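Local coordinates for spike protein P1 (PDB 2VVE) that serves as the receptor-binding spike at the fivefold vertices of the marine bacteriophage PM2, its C-terminal part recognising the host receptor, at residues N102-L108 / E164-L169; S40-I46 / G60-A66. One frame throughout, in Å; residues are numbered along the deposited sequence.

Contact 1: residues N102-L108 / E164-L169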
# COMPACT_ATOMS: atom_id res chain seq x y z
N ASN A 102 -17.60 36.05 6.09
CA ASN A 102 -16.88 35.24 5.14
C ASN A 102 -15.40 35.62 5.11
O ASN A 102 -14.95 36.42 4.28
CB ASN A 102 -17.54 35.28 3.75
CG ASN A 102 -16.94 34.25 2.81
OD1 ASN A 102 -15.98 33.54 3.17
ND2 ASN A 102 -17.50 34.15 1.61
N GLU A 103 -14.66 35.02 6.05
CA GLU A 103 -13.26 35.36 6.32
C GLU A 103 -12.32 34.33 5.69
O GLU A 103 -11.08 34.42 5.81
CB GLU A 103 -13.04 35.42 7.84
CG GLU A 103 -13.88 36.49 8.55
CD GLU A 103 -13.22 37.85 8.59
OE1 GLU A 103 -12.43 38.17 7.67
OE2 GLU A 103 -13.49 38.61 9.54
N GLY A 104 -12.91 33.36 5.01
CA GLY A 104 -12.14 32.31 4.37
C GLY A 104 -11.95 31.09 5.25
O GLY A 104 -12.14 31.16 6.46
N ARG A 105 -11.56 29.99 4.62
CA ARG A 105 -11.47 28.69 5.29
C ARG A 105 -10.52 28.69 6.49
O ARG A 105 -10.88 28.23 7.59
CB ARG A 105 -11.05 27.63 4.28
CG ARG A 105 -11.05 26.24 4.86
CD ARG A 105 -10.28 25.25 3.96
NE ARG A 105 -8.88 25.61 3.78
CZ ARG A 105 -7.91 25.40 4.68
NH1 ARG A 105 -8.16 24.84 5.85
NH2 ARG A 105 -6.67 25.77 4.39
N THR A 106 -9.30 29.18 6.29
CA THR A 106 -8.29 29.18 7.35
C THR A 106 -8.80 29.90 8.61
O THR A 106 -8.65 29.39 9.72
CB THR A 106 -6.96 29.79 6.85
OG1 THR A 106 -6.48 28.98 5.77
CG2 THR A 106 -5.92 29.82 7.96
N ALA A 107 -9.44 31.05 8.42
CA ALA A 107 -9.88 31.88 9.55
C ALA A 107 -10.99 31.18 10.34
O ALA A 107 -11.01 31.21 11.57
CB ALA A 107 -10.34 33.24 9.06
N LEU A 108 -11.89 30.51 9.63
CA LEU A 108 -13.02 29.83 10.29
C LEU A 108 -12.52 28.64 11.11
O LEU A 108 -12.95 28.43 12.25
CB LEU A 108 -14.10 29.44 9.27
CG LEU A 108 -15.24 30.47 9.19
CD1 LEU A 108 -14.77 31.89 8.75
CD2 LEU A 108 -16.41 30.00 8.32
N GLU A 164 -10.66 21.25 -0.13
CA GLU A 164 -10.45 21.61 1.28
C GLU A 164 -9.11 22.33 1.55
O GLU A 164 -8.91 22.85 2.65
CB GLU A 164 -10.64 20.38 2.19
CG GLU A 164 -9.47 19.38 2.22
CD GLU A 164 -9.46 18.40 1.05
OE1 GLU A 164 -9.06 17.23 1.26
OE2 GLU A 164 -9.85 18.78 -0.08
N THR A 165 -8.22 22.35 0.55
CA THR A 165 -6.92 23.02 0.68
C THR A 165 -6.94 24.49 0.21
O THR A 165 -5.99 25.23 0.45
CB THR A 165 -5.77 22.26 -0.06
OG1 THR A 165 -5.92 22.38 -1.48
CG2 THR A 165 -5.75 20.77 0.34
N THR A 166 -8.02 24.89 -0.47
CA THR A 166 -8.19 26.26 -0.96
C THR A 166 -8.87 27.12 0.11
O THR A 166 -9.47 26.57 1.04
CB THR A 166 -9.04 26.29 -2.26
OG1 THR A 166 -10.35 25.79 -1.98
CG2 THR A 166 -8.39 25.44 -3.36
N ASP A 167 -8.78 28.44 -0.01
CA ASP A 167 -9.27 29.31 1.08
C ASP A 167 -10.61 30.01 0.88
O ASP A 167 -11.32 30.28 1.86
CB ASP A 167 -8.23 30.35 1.50
CG ASP A 167 -8.34 30.70 2.98
OD1 ASP A 167 -8.33 29.76 3.80
OD2 ASP A 167 -8.46 31.89 3.33
N THR A 168 -10.96 30.33 -0.36
CA THR A 168 -12.19 31.11 -0.58
C THR A 168 -13.45 30.27 -0.37
O THR A 168 -13.52 29.09 -0.75
CB THR A 168 -12.22 31.78 -1.98
OG1 THR A 168 -12.24 30.78 -2.99
CG2 THR A 168 -11.01 32.68 -2.18
N LEU A 169 -14.45 30.91 0.23
CA LEU A 169 -15.73 30.28 0.53
C LEU A 169 -16.85 30.96 -0.23
O LEU A 169 -16.82 32.18 -0.43
CB LEU A 169 -16.04 30.37 2.03
CG LEU A 169 -14.97 29.85 3.00
CD1 LEU A 169 -15.33 30.18 4.43
CD2 LEU A 169 -14.79 28.37 2.83
O HOH W 1 -13.95 33.61 1.35
O HOH W 2 -8.95 32.56 5.97
O HOH W 3 -6.61 27.38 2.48
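Asp-167 meets the first turn of helix 105-110 with both backbone and carboxylate. Asp-167 O takes the N-H of Arg-105 at 2.8 Å in the carbonyl plane, on a lone pair. Asp-167 OD1 accepts twice from Thr-106: from the backbone N at 2.7 Å, on the syn side and close to the carboxylate plane, and from OG1 at 2.8 Å, from above that plane. With OG1 set beside its own backbone N (chi1 -61°), the hydroxyl reaches the same oxygen as the N-H. N-H groups at a helix start lack acceptors from a preceding turn; here a distant loop supplies them, and the negative carboxylate probably suits the positive end of the helix dipole. Asp-167 OD2 is linked through a water to Glu-103 O and Ala-107 N. Gly-104, the N-cap residue, has a positive phi and passes close to the loop, its CA 3.3 Å from Asp-167 O.

Arg-105 extends along the loop and bends at chi3 (61°), turning Arg-105 NE onto Thr-166 O at 3.0 Å in the guanidinium plane, while Glu-164 O lies over one face. NH1 forms a salt bridge with Glu-109.

At the other end the Asn-102 amide spans the backbone of Leu-169: Asn-102 ND2 gives Leu-169 O an almost straight bond of 2.9 Å, in the amide plane but above that of the carbonyl, and OD1 reaches Leu-169 N through a water.

Apolar contact centres on Leu-169, whose CD1 packs against Gly-104 C at 3.6 Å and meets Leu-108 CD2 more loosely.

Tyr-158 of strand 151-160 touches both leucines, and Phe-205 of strand 200-208 touches Arg-105 and Leu-108, so the helix start and the loop entering strand 169-172 lie together against this sheet.

Contact 2: residues S40-I46 / G60-A66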
# COMPACT_ATOMS: atom_id res chain seq x y z
N SER A 40 -16.09 -1.22 -5.97
CA SER A 40 -16.96 -0.37 -5.15
C SER A 40 -16.11 0.63 -4.37
O SER A 40 -15.06 0.25 -3.84
CB SER A 40 -17.78 -1.23 -4.17
OG SER A 40 -18.56 -0.42 -3.30
N PRO A 41 -16.56 1.89 -4.27
CA PRO A 41 -15.79 2.88 -3.52
C PRO A 41 -16.00 2.76 -2.01
O PRO A 41 -15.35 3.47 -1.25
CB PRO A 41 -16.36 4.21 -4.03
CG PRO A 41 -17.79 3.91 -4.33
CD PRO A 41 -17.79 2.48 -4.84
N VAL A 42 -16.91 1.88 -1.61
CA VAL A 42 -17.16 1.60 -0.19
C VAL A 42 -17.13 0.09 0.04
O VAL A 42 -17.36 -0.69 -0.91
CB VAL A 42 -18.53 2.20 0.29
CG1 VAL A 42 -18.51 3.73 0.15
CG2 VAL A 42 -19.71 1.62 -0.49
N ASP A 43 -16.85 -0.33 1.28
CA ASP A 43 -16.98 -1.75 1.62
C ASP A 43 -18.36 -2.26 1.21
O ASP A 43 -19.39 -1.60 1.44
CB ASP A 43 -16.80 -1.99 3.12
CG ASP A 43 -15.39 -1.71 3.62
OD1 ASP A 43 -14.45 -1.53 2.82
OD2 ASP A 43 -15.23 -1.70 4.85
N ILE A 44 -18.38 -3.43 0.59
CA ILE A 44 -19.61 -3.94 -0.01
C ILE A 44 -19.75 -5.43 0.29
O ILE A 44 -18.80 -6.20 0.17
CB ILE A 44 -19.66 -3.67 -1.55
CG1 ILE A 44 -21.05 -4.00 -2.12
CG2 ILE A 44 -18.52 -4.42 -2.32
CD1 ILE A 44 -21.27 -3.54 -3.56
N TRP A 45 -20.96 -5.83 0.69
CA TRP A 45 -21.24 -7.21 1.01
C TRP A 45 -21.98 -7.80 -0.18
O TRP A 45 -22.92 -7.18 -0.69
CB TRP A 45 -22.02 -7.28 2.32
CG TRP A 45 -21.12 -7.13 3.54
CD1 TRP A 45 -20.67 -8.13 4.36
CD2 TRP A 45 -20.57 -5.91 4.06
NE1 TRP A 45 -19.87 -7.61 5.36
CE2 TRP A 45 -19.79 -6.25 5.20
CE3 TRP A 45 -20.65 -4.56 3.68
CZ2 TRP A 45 -19.10 -5.30 5.96
CZ3 TRP A 45 -19.96 -3.61 4.43
CH2 TRP A 45 -19.19 -3.99 5.56
N ILE A 46 -21.52 -8.96 -0.65
CA ILE A 46 -22.02 -9.57 -1.89
C ILE A 46 -22.51 -10.99 -1.59
O ILE A 46 -21.86 -11.75 -0.87
CB ILE A 46 -20.92 -9.62 -2.99
CG1 ILE A 46 -20.44 -8.20 -3.36
CG2 ILE A 46 -21.42 -10.36 -4.24
CD1 ILE A 46 -21.48 -7.36 -4.14
N GLY A 60 -25.41 -14.42 4.98
CA GLY A 60 -25.33 -14.96 3.63
C GLY A 60 -24.61 -14.04 2.66
O GLY A 60 -24.85 -14.08 1.46
N GLY A 61 -23.72 -13.21 3.19
CA GLY A 61 -22.91 -12.33 2.35
C GLY A 61 -21.45 -12.46 2.72
O GLY A 61 -21.12 -13.05 3.74
N ARG A 62 -20.58 -11.93 1.87
CA ARG A 62 -19.20 -11.68 2.26
C ARG A 62 -18.73 -10.31 1.76
O ARG A 62 -19.20 -9.81 0.73
CB ARG A 62 -18.26 -12.77 1.76
CG ARG A 62 -18.08 -12.82 0.25
CD ARG A 62 -16.68 -13.28 -0.09
NE ARG A 62 -15.71 -12.20 0.06
CZ ARG A 62 -14.49 -12.22 -0.48
NH1 ARG A 62 -14.09 -13.29 -1.17
NH2 ARG A 62 -13.68 -11.17 -0.32
N LYS A 63 -17.81 -9.73 2.52
CA LYS A 63 -17.30 -8.41 2.26
C LYS A 63 -16.25 -8.39 1.15
O LYS A 63 -15.36 -9.26 1.10
CB LYS A 63 -16.70 -7.83 3.55
CG LYS A 63 -16.32 -6.35 3.45
CD LYS A 63 -15.88 -5.78 4.82
CE LYS A 63 -14.41 -6.00 5.12
NZ LYS A 63 -13.95 -4.98 6.13
N PHE A 64 -16.37 -7.41 0.28
CA PHE A 64 -15.26 -6.94 -0.54
C PHE A 64 -14.92 -5.51 -0.09
O PHE A 64 -15.81 -4.71 0.21
CB PHE A 64 -15.60 -7.02 -2.03
CG PHE A 64 -15.75 -8.44 -2.53
CD1 PHE A 64 -14.67 -9.10 -3.12
CD2 PHE A 64 -16.98 -9.11 -2.41
CE1 PHE A 64 -14.80 -10.42 -3.58
CE2 PHE A 64 -17.13 -10.42 -2.85
CZ PHE A 64 -16.04 -11.09 -3.45
N GLU A 65 -13.63 -5.19 -0.04
CA GLU A 65 -13.20 -3.88 0.47
C GLU A 65 -13.39 -2.73 -0.52
O GLU A 65 -13.38 -2.91 -1.76
CB GLU A 65 -11.74 -3.94 0.93
CG GLU A 65 -11.51 -4.93 2.06
CD GLU A 65 -10.04 -5.07 2.39
OE1 GLU A 65 -9.47 -4.12 2.96
OE2 GLU A 65 -9.45 -6.13 2.08
N ALA A 66 -13.58 -1.53 0.04
CA ALA A 66 -13.55 -0.30 -0.75
C ALA A 66 -12.31 -0.33 -1.62
O ALA A 66 -11.20 -0.62 -1.13
CB ALA A 66 -13.52 0.92 0.17
O HOH W 4 -14.92 -3.16 -4.27
O HOH W 5 -12.96 -2.57 6.06
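Strands 44-46 and 62-64 pair antiparallel, the axes of these short segments 4.5 Å apart at closest and markedly twisted at 135°, with Ile-44/Phe-64 and Ile-46/Arg-62 as hydrogen-bonded pairs around the non-hydrogen-bonded pair Trp-45/Lys-63. Lys-63 lies alongside Trp-45, both side chains pointing the same way. Lys-63 CB sits over the Trp-45 five-membered ring in a CH-pi contact, 3.9 Å from the centroid, and Lys-63 CD continues to Trp-45 CZ2 at 3.4 Å. The bend at chi3 (86°) turns the amine off the indole toward Asp-43. There Lys-63 NZ makes a long salt bridge of 3.7 Å with Asp-43 OD2, and a water bridges the same two atoms. The other oxygen extends the pairing past the strand end: Asp-43 OD1 accepts the N-H of Ala-66 at 2.9 Å through its anti lone pair.

On the other face, Ile-46 crosses Phe-64 at about a right angle, Ile-46 CG1 meeting Phe-64 CD2 at 3.7 Å, while Ile-44 CG2 touches Phe-64 CB. The Arg-62 guanidinium lies offset over the Phe-64 ring, with NE and NH2 both gripping Lys-63 O in the guanidinium plane. Phe-70 of strand 69-72 stacks on Phe-64 and also touches Ile-44 and Ile-46; this face also borders the second subunit, with Leu-250 of that chain on Ile-46.

In the crystal assembly Arg-62 forms a salt bridge with Glu-69 of the second subunit, and Glu-65 with Lys-39 of that subunit. The two bonds to Lys-63 O, with the Phe-64 ring against one face, fix the orientation of the Arg-62 guanidinium.

In the fold
From the N terminus, the chain first enters the jelly roll that holds contact 2, which strand 245-253 completes at the C terminus. There residues 60-66 return to pair with 40-46, closing a local loop of 13 intervening residues and adding strand 62-64 to the border of its sheet. In the later part of the chain contact 1 closes a longer loop, after strands 116-120, 129-137 and 151-160. The two loops follow in series, neither nested nor crossing, their centres 36 Å apart. Contact 2 joins strands 44-47 and 62-64 within one sheet, while contact 1 ties the start of helix 105-110 to the connection between strands 151-160 and 169-172.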